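Local coordinates for protein type III restriction-modification enzyme EcoP15I Mod subunit (Escherichia coli, PDB 4ZCF) that methylates the second adenine of the DNA site 5'-CAGCAG-3' on its N6, using S-adenosyl-L-methionine, and joins the Res subunit for restriction, at residues 171-182 / 203-214. Residues are numbered along the deposited sequence; the frame is centred on the assembly and turned at random.
Sequences HSAWLTFIYPRL and EFSQLKLVCDEI. With MN (manganese (II) ion), chain G.
His171 and Glu203 make the polar link at the N-terminal ends of the two helices: ND1 of His171 donates to OE1 of Glu203 over 2.8 Å in a nearly straight bond. The acceptor lies in the imidazole plane, while the carboxylate, turned obliquely to the ring, is met on its syn side but from out of its own plane. Asn127 ND2 holds the other carboxylate oxygen, and NE2 of His171 is hydrogen-bonded to Glu217 of the second subunit, so both ends of this pair are tied down.

Two ring contacts accompany the bond. The amide of Gln206 stacks on one face of the imidazole, its NE2 3.6 Å from CE1 of His171 and the planes 7° apart. Glu203, bent at chi2, lays its methylenes over the indole of Trp174, where CB makes a CH-pi contact 3.8 Å from the centroid of the six-membered ring. Ile178 CG1 lies against the opposite face, toward its rim, Leu207 CB meets the edge at CH2 of Trp174 (3.9 Å), and NE1 bonds to the carbonyl of Pro125. With an alanine here, the Glu203 methylenes would probably lose the face they lie on, and the Pro125 carbonyl its indole N-H donor.

Further along, the contact is mostly apolar. Val210 is a knob among Leu175, Ile178, Tyr179 and Leu182, with CG1 3.6 Å from CD1 of Ile178; in turn the side chain of Leu182 sits among Leu207, Val210, Cys211 and Ile214. Tyr179, its CG anti to the backbone N (chi1 -177°), brings CD2 to 3.6 Å from CD1 of Ile214. At this far end Glu213 OE2 ligates a manganese ion at 2.4 Å, while its OE1 lies by the edge of Tyr179.

The helices run roughly parallel, crossing at -34°, and are linked in sequence through strand 193-199 of the central sheet: an alpha-beta-alpha unit of the Rossmann-like methyltransferase fold, set here against the Mod dimer interface.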
ATOM      1  N   HIS A 171       6.190 -10.669 -19.427  1.00 41.10           N
ATOM      2  CA  HIS A 171       5.963 -10.112 -18.097  1.00 40.41           C
ATOM      3  C   HIS A 171       6.743  -8.830 -17.921  1.00 44.37           C
ATOM      4  O   HIS A 171       6.208  -7.862 -17.383  1.00 46.34           O
ATOM      5  CB  HIS A 171       6.372 -11.121 -17.009  1.00 40.99           C
ATOM      6  CG  HIS A 171       5.502 -12.334 -16.918  1.00 43.08           C
ATOM      7  ND1 HIS A 171       4.194 -12.248 -16.492  1.00 44.27           N
ATOM      8  CD2 HIS A 171       5.817 -13.634 -17.098  1.00 43.90           C
ATOM      9  CE1 HIS A 171       3.736 -13.487 -16.487  1.00 43.26           C
ATOM     10  NE2 HIS A 171       4.681 -14.356 -16.843  1.00 43.50           N
ATOM     11  N   SER A 172       7.998  -8.807 -18.385  1.00 40.12           N
ATOM     12  CA  SER A 172       8.860  -7.620 -18.319  1.00 38.88           C
ATOM     13  C   SER A 172       8.321  -6.464 -19.162  1.00 40.77           C
ATOM     14  O   SER A 172       8.342  -5.333 -18.688  1.00 39.77           O
ATOM     15  CB  SER A 172      10.307  -7.955 -18.667  1.00 41.69           C
ATOM     16  OG  SER A 172      10.424  -8.655 -19.888  1.00 47.95           O
ATOM     17  N   ALA A 173       7.794  -6.743 -20.387  1.00 37.15           N
ATOM     18  CA  ALA A 173       7.183  -5.720 -21.253  1.00 36.26           C
ATOM     19  C   ALA A 173       5.948  -5.151 -20.546  1.00 40.38           C
ATOM     20  O   ALA A 173       5.811  -3.916 -20.422  1.00 39.63           O
ATOM     21  CB  ALA A 173       6.800  -6.318 -22.594  1.00 36.77           C
ATOM     22  N   TRP A 174       5.105  -6.064 -19.981  1.00 36.24           N
ATOM     23  CA  TRP A 174       3.917  -5.692 -19.196  1.00 34.75           C
ATOM     24  C   TRP A 174       4.270  -4.844 -17.969  1.00 36.29           C
ATOM     25  O   TRP A 174       3.624  -3.829 -17.746  1.00 36.29           O
ATOM     26  CB  TRP A 174       3.087  -6.920 -18.824  1.00 32.98           C
ATOM     27  CG  TRP A 174       1.711  -6.572 -18.328  1.00 33.33           C
ATOM     28  CD1 TRP A 174       0.585  -6.408 -19.085  1.00 36.15           C
ATOM     29  CD2 TRP A 174       1.315  -6.343 -16.957  1.00 32.18           C
ATOM     30  NE1 TRP A 174      -0.493  -6.112 -18.275  1.00 35.97           N
ATOM     31  CE2 TRP A 174      -0.070  -6.049 -16.965  1.00 36.80           C
ATOM     32  CE3 TRP A 174       1.996  -6.372 -15.723  1.00 31.83           C
ATOM     33  CZ2 TRP A 174      -0.788  -5.785 -15.784  1.00 34.90           C
ATOM     34  CZ3 TRP A 174       1.292  -6.090 -14.555  1.00 32.44           C
ATOM     35  CH2 TRP A 174      -0.083  -5.825 -14.587  1.00 33.16           C
ATOM     36  N   LEU A 175       5.326  -5.213 -17.215  1.00 33.40           N
ATOM     37  CA  LEU A 175       5.786  -4.452 -16.037  1.00 33.18           C
ATOM     38  C   LEU A 175       6.371  -3.085 -16.411  1.00 40.07           C
ATOM     39  O   LEU A 175       6.212  -2.122 -15.657  1.00 40.69           O
ATOM     40  CB  LEU A 175       6.779  -5.264 -15.200  1.00 33.08           C
ATOM     41  CG  LEU A 175       6.244  -6.538 -14.494  1.00 37.55           C
ATOM     42  CD1 LEU A 175       7.391  -7.426 -14.059  1.00 37.89           C
ATOM     43  CD2 LEU A 175       5.403  -6.212 -13.266  1.00 38.08           C
ATOM     44  N   THR A 176       6.993  -2.982 -17.609  1.00 38.28           N
ATOM     45  CA  THR A 176       7.556  -1.733 -18.138  1.00 37.79           C
ATOM     46  C   THR A 176       6.388  -0.784 -18.441  1.00 42.27           C
ATOM     47  O   THR A 176       6.508   0.425 -18.236  1.00 44.42           O
ATOM     48  CB  THR A 176       8.451  -2.012 -19.383  1.00 39.98           C
ATOM     49  OG1 THR A 176       9.368  -3.069 -19.092  1.00 35.38           O
ATOM     50  CG2 THR A 176       9.228  -0.773 -19.854  1.00 33.36           C
ATOM     51  N   PHE A 177       5.266  -1.338 -18.924  1.00 36.89           N
ATOM     52  CA  PHE A 177       4.055  -0.583 -19.239  1.00 35.19           C
ATOM     53  C   PHE A 177       3.336  -0.033 -17.994  1.00 38.03           C
ATOM     54  O   PHE A 177       3.109   1.178 -17.956  1.00 36.87           O
ATOM     55  CB  PHE A 177       3.123  -1.378 -20.175  1.00 36.94           C
ATOM     56  CG  PHE A 177       1.735  -0.792 -20.364  1.00 38.80           C
ATOM     57  CD1 PHE A 177       1.559   0.441 -20.981  1.00 41.94           C
ATOM     58  CD2 PHE A 177       0.607  -1.483 -19.935  1.00 40.71           C
ATOM     59  CE1 PHE A 177       0.287   0.986 -21.137  1.00 43.12           C
ATOM     60  CE2 PHE A 177      -0.658  -0.930 -20.075  1.00 44.08           C
ATOM     61  CZ  PHE A 177      -0.810   0.298 -20.678  1.00 42.66           C
ATOM     62  N   ILE A 178       3.001  -0.880 -16.973  1.00 34.83           N
ATOM     63  CA  ILE A 178       2.280  -0.376 -15.777  1.00 34.95           C
ATOM     64  C   ILE A 178       3.067   0.445 -14.780  1.00 36.67           C
ATOM     65  O   ILE A 178       2.488   1.371 -14.220  1.00 35.60           O
ATOM     66  CB  ILE A 178       1.322  -1.381 -15.057  1.00 39.33           C
ATOM     67  CG1 ILE A 178       2.005  -2.712 -14.763  1.00 40.32           C
ATOM     68  CG2 ILE A 178      -0.007  -1.583 -15.815  1.00 42.62           C
ATOM     69  CD1 ILE A 178       2.821  -2.764 -13.510  1.00 47.65           C
ATOM     70  N   TYR A 179       4.333   0.055 -14.463  1.00 33.80           N
ATOM     71  CA  TYR A 179       5.174   0.751 -13.476  1.00 32.97           C
ATOM     72  C   TYR A 179       5.044   2.294 -13.457  1.00 36.49           C
ATOM     73  O   TYR A 179       4.723   2.831 -12.380  1.00 38.45           O
ATOM     74  CB  TYR A 179       6.664   0.318 -13.546  1.00 35.06           C
ATOM     75  CG  TYR A 179       7.533   0.973 -12.481  1.00 38.08           C
ATOM     76  CD1 TYR A 179       7.984   2.282 -12.628  1.00 39.36           C
ATOM     77  CD2 TYR A 179       7.851   0.303 -11.299  1.00 39.34           C
ATOM     78  CE1 TYR A 179       8.688   2.926 -11.615  1.00 39.38           C
ATOM     79  CE2 TYR A 179       8.585   0.929 -10.290  1.00 40.41           C
ATOM     80  CZ  TYR A 179       9.001   2.243 -10.456  1.00 49.83           C
ATOM     81  OH  TYR A 179       9.713   2.902  -9.478  1.00 55.50           O
ATOM     82  N   PRO A 180       5.333   3.053 -14.561  1.00 29.84           N
ATOM     83  CA  PRO A 180       5.297   4.517 -14.450  1.00 27.95           C
ATOM     84  C   PRO A 180       3.903   5.072 -14.194  1.00 32.56           C
ATOM     85  O   PRO A 180       3.760   6.131 -13.574  1.00 32.32           O
ATOM     86  CB  PRO A 180       5.892   4.974 -15.770  1.00 29.29           C
ATOM     87  CG  PRO A 180       5.577   3.879 -16.726  1.00 33.79           C
ATOM     88  CD  PRO A 180       5.760   2.646 -15.922  1.00 30.33           C
ATOM     89  N   ARG A 181       2.881   4.354 -14.667  1.00 29.94           N
ATOM     90  CA  ARG A 181       1.473   4.705 -14.485  1.00 30.46           C
ATOM     91  C   ARG A 181       1.042   4.600 -13.001  1.00 33.41           C
ATOM     92  O   ARG A 181       0.538   5.581 -12.432  1.00 32.02           O
ATOM     93  CB  ARG A 181       0.614   3.869 -15.434  1.00 30.85           C
ATOM     94  CG  ARG A 181       0.796   4.330 -16.884  1.00 32.53           C
ATOM     95  CD  ARG A 181       0.534   3.258 -17.901  1.00 31.59           C
ATOM     96  NE  ARG A 181       0.594   3.794 -19.263  1.00 41.70           N
ATOM     97  CZ  ARG A 181       1.713   3.958 -19.963  1.00 56.56           C
ATOM     98  NH1 ARG A 181       2.892   3.604 -19.445  1.00 32.18           N
ATOM     99  NH2 ARG A 181       1.671   4.494 -21.174  1.00 46.76           N
ATOM    100  N   LEU A 182       1.381   3.462 -12.352  1.00 28.59           N
ATOM    101  CA  LEU A 182       1.141   3.197 -10.929  1.00 27.56           C
ATOM    102  C   LEU A 182       1.989   4.110 -10.071  1.00 37.39           C
ATOM    103  O   LEU A 182       1.532   4.545  -9.011  1.00 39.45           O
ATOM    104  CB  LEU A 182       1.495   1.742 -10.612  1.00 26.90           C
ATOM    105  CG  LEU A 182       0.601   0.628 -11.208  1.00 30.19           C
ATOM    106  CD1 LEU A 182       1.004  -0.692 -10.646  1.00 30.73           C
ATOM    107  CD2 LEU A 182      -0.912   0.871 -10.930  1.00 25.03           C
ATOM    108  N   GLU A 203      -1.017 -12.032 -14.831  1.00 37.12           N
ATOM    109  CA  GLU A 203      -0.126 -11.060 -14.180  1.00 36.60           C
ATOM    110  C   GLU A 203      -0.403 -10.791 -12.699  1.00 41.75           C
ATOM    111  O   GLU A 203       0.200  -9.870 -12.141  1.00 41.98           O
ATOM    112  CB  GLU A 203      -0.119  -9.724 -14.967  1.00 37.41           C
ATOM    113  CG  GLU A 203       0.288  -9.850 -16.425  1.00 44.30           C
ATOM    114  CD  GLU A 203       1.715 -10.305 -16.667  1.00 57.54           C
ATOM    115  OE1 GLU A 203       2.572 -10.062 -15.788  1.00 44.24           O
ATOM    116  OE2 GLU A 203       1.977 -10.907 -17.735  1.00 47.57           O
ATOM    117  N   PHE A 204      -1.287 -11.578 -12.061  1.00 40.07           N
ATOM    118  CA  PHE A 204      -1.642 -11.393 -10.646  1.00 41.20           C
ATOM    119  C   PHE A 204      -0.428 -11.263  -9.715  1.00 43.73           C
ATOM    120  O   PHE A 204      -0.294 -10.230  -9.068  1.00 42.62           O
ATOM    121  CB  PHE A 204      -2.663 -12.453 -10.159  1.00 43.80           C
ATOM    122  CG  PHE A 204      -3.008 -12.452  -8.682  1.00 46.50           C
ATOM    123  CD1 PHE A 204      -3.298 -11.265  -8.014  1.00 50.20           C
ATOM    124  CD2 PHE A 204      -3.110 -13.643  -7.976  1.00 50.50           C
ATOM    125  CE1 PHE A 204      -3.645 -11.268  -6.659  1.00 51.15           C
ATOM    126  CE2 PHE A 204      -3.447 -13.639  -6.611  1.00 53.38           C
ATOM    127  CZ  PHE A 204      -3.711 -12.452  -5.967  1.00 50.89           C
ATOM    128  N   SER A 205       0.465 -12.275  -9.689  1.00 39.68           N
ATOM    129  CA  SER A 205       1.673 -12.308  -8.840  1.00 38.31           C
ATOM    130  C   SER A 205       2.655 -11.195  -9.164  1.00 40.20           C
ATOM    131  O   SER A 205       3.095 -10.504  -8.243  1.00 40.26           O
ATOM    132  CB  SER A 205       2.355 -13.668  -8.926  1.00 41.02           C
ATOM    133  OG  SER A 205       1.392 -14.694  -9.096  1.00 45.94           O
ATOM    134  N   GLN A 206       2.937 -10.970 -10.468  1.00 36.12           N
ATOM    135  CA  GLN A 206       3.837  -9.910 -10.981  1.00 35.17           C
ATOM    136  C   GLN A 206       3.374  -8.507 -10.642  1.00 40.02           C
ATOM    137  O   GLN A 206       4.208  -7.668 -10.306  1.00 42.16           O
ATOM    138  CB  GLN A 206       4.038 -10.033 -12.490  1.00 36.52           C
ATOM    139  CG  GLN A 206       4.923 -11.220 -12.891  1.00 42.84           C
ATOM    140  CD  GLN A 206       4.246 -12.582 -12.890  1.00 46.56           C
ATOM    141  OE1 GLN A 206       3.021 -12.750 -12.699  1.00 33.46           O
ATOM    142  NE2 GLN A 206       5.051 -13.588 -13.134  1.00 43.38           N
ATOM    143  N   LEU A 207       2.052  -8.240 -10.708  1.00 35.04           N
ATOM    144  CA  LEU A 207       1.488  -6.933 -10.348  1.00 32.88           C
ATOM    145  C   LEU A 207       1.530  -6.741  -8.852  1.00 36.78           C
ATOM    146  O   LEU A 207       1.863  -5.655  -8.388  1.00 38.39           O
ATOM    147  CB  LEU A 207       0.040  -6.839 -10.826  1.00 32.21           C
ATOM    148  CG  LEU A 207      -0.816  -5.663 -10.335  1.00 34.50           C
ATOM    149  CD1 LEU A 207      -0.316  -4.279 -10.898  1.00 31.31           C
ATOM    150  CD2 LEU A 207      -2.271  -5.941 -10.628  1.00 35.79           C
ATOM    151  N   LYS A 208       1.163  -7.775  -8.104  1.00 33.34           N
ATOM    152  CA  LYS A 208       1.133  -7.770  -6.653  1.00 34.63           C
ATOM    153  C   LYS A 208       2.518  -7.481  -6.120  1.00 41.07           C
ATOM    154  O   LYS A 208       2.646  -6.686  -5.183  1.00 40.69           O
ATOM    155  CB  LYS A 208       0.604  -9.114  -6.106  1.00 37.39           C
ATOM    156  CG  LYS A 208      -0.873  -9.108  -5.748  1.00 44.64           C
ATOM    157  CD  LYS A 208      -1.200  -8.280  -4.475  1.00 58.83           C
ATOM    158  CE  LYS A 208      -0.949  -9.001  -3.173  1.00 75.69           C
ATOM    159  NZ  LYS A 208       0.484  -8.938  -2.771  1.00 90.08           N
ATOM    160  N   LEU A 209       3.556  -8.083  -6.756  1.00 39.26           N
ATOM    161  CA  LEU A 209       4.959  -7.836  -6.404  1.00 40.32           C
ATOM    162  C   LEU A 209       5.443  -6.425  -6.765  1.00 43.70           C
ATOM    163  O   LEU A 209       6.155  -5.821  -5.955  1.00 45.05           O
ATOM    164  CB  LEU A 209       5.916  -8.950  -6.893  1.00 41.17           C
ATOM    165  CG  LEU A 209       5.749 -10.343  -6.197  1.00 46.04           C
ATOM    166  CD1 LEU A 209       6.869 -11.263  -6.560  1.00 46.19           C
ATOM    167  CD2 LEU A 209       5.703 -10.228  -4.683  1.00 46.13           C
ATOM    168  N   VAL A 210       4.989  -5.854  -7.913  1.00 38.30           N
ATOM    169  CA  VAL A 210       5.323  -4.461  -8.288  1.00 37.26           C
ATOM    170  C   VAL A 210       4.591  -3.444  -7.411  1.00 40.42           C
ATOM    171  O   VAL A 210       5.117  -2.359  -7.172  1.00 41.77           O
ATOM    172  CB  VAL A 210       5.235  -4.167  -9.808  1.00 41.43           C
ATOM    173  CG1 VAL A 210       3.827  -3.827 -10.245  1.00 40.98           C
ATOM    174  CG2 VAL A 210       6.193  -3.061 -10.213  1.00 41.91           C
ATOM    175  N   CYS A 211       3.396  -3.804  -6.896  1.00 35.10           N
ATOM    176  CA  CYS A 211       2.614  -2.950  -5.997  1.00 33.98           C
ATOM    177  C   CYS A 211       3.256  -2.892  -4.646  1.00 36.11           C
ATOM    178  O   CYS A 211       3.172  -1.871  -3.956  1.00 36.29           O
ATOM    179  CB  CYS A 211       1.177  -3.431  -5.900  1.00 34.65           C
ATOM    180  SG  CYS A 211       0.131  -2.888  -7.259  1.00 38.74           S
ATOM    181  N   ASP A 212       3.893  -4.005  -4.259  1.00 32.20           N
ATOM    182  CA  ASP A 212       4.692  -4.118  -3.047  1.00 31.33           C
ATOM    183  C   ASP A 212       5.838  -3.123  -3.155  1.00 35.03           C
ATOM    184  O   ASP A 212       6.003  -2.311  -2.260  1.00 33.34           O
ATOM    185  CB  ASP A 212       5.189  -5.556  -2.847  1.00 32.66           C
ATOM    186  CG  ASP A 212       4.132  -6.552  -2.354  1.00 41.70           C
ATOM    187  OD1 ASP A 212       3.070  -6.105  -1.867  1.00 42.46           O
ATOM    188  OD2 ASP A 212       4.394  -7.788  -2.410  1.00 49.41           O
ATOM    189  N   GLU A 213       6.511  -3.072  -4.314  1.00 34.64           N
ATOM    190  CA  GLU A 213       7.598  -2.130  -4.595  1.00 36.43           C
ATOM    191  C   GLU A 213       7.157  -0.673  -4.501  1.00 42.74           C
ATOM    192  O   GLU A 213       7.723   0.073  -3.693  1.00 44.86           O
ATOM    193  CB  GLU A 213       8.183  -2.410  -6.003  1.00 38.34           C
ATOM    194  CG  GLU A 213       9.649  -2.795  -6.018  1.00 47.08           C
ATOM    195  CD  GLU A 213      10.572  -1.608  -5.882  1.00 75.29           C
ATOM    196  OE1 GLU A 213      10.473  -0.680  -6.720  1.00 66.70           O
ATOM    197  OE2 GLU A 213      11.372  -1.591  -4.918  1.00 76.71           O
ATOM    198  N   ILE A 214       6.144  -0.271  -5.326  1.00 37.33           N
ATOM    199  CA  ILE A 214       5.604   1.093  -5.417  1.00 35.83           C
ATOM    200  C   ILE A 214       4.868   1.550  -4.144  1.00 38.97           C
ATOM    201  O   ILE A 214       5.006   2.716  -3.768  1.00 38.49           O
ATOM    202  CB  ILE A 214       4.764   1.287  -6.760  1.00 38.61           C
ATOM    203  CG1 ILE A 214       5.636   1.114  -8.012  1.00 38.19           C
ATOM    204  CG2 ILE A 214       3.940   2.600  -6.844  1.00 36.78           C
ATOM    205  CD1 ILE A 214       4.968   0.346  -9.098  1.00 43.81           C
TER
HETATM  206 MN    MN G 702      13.655  -1.523  -4.312  1.00 75.95          MN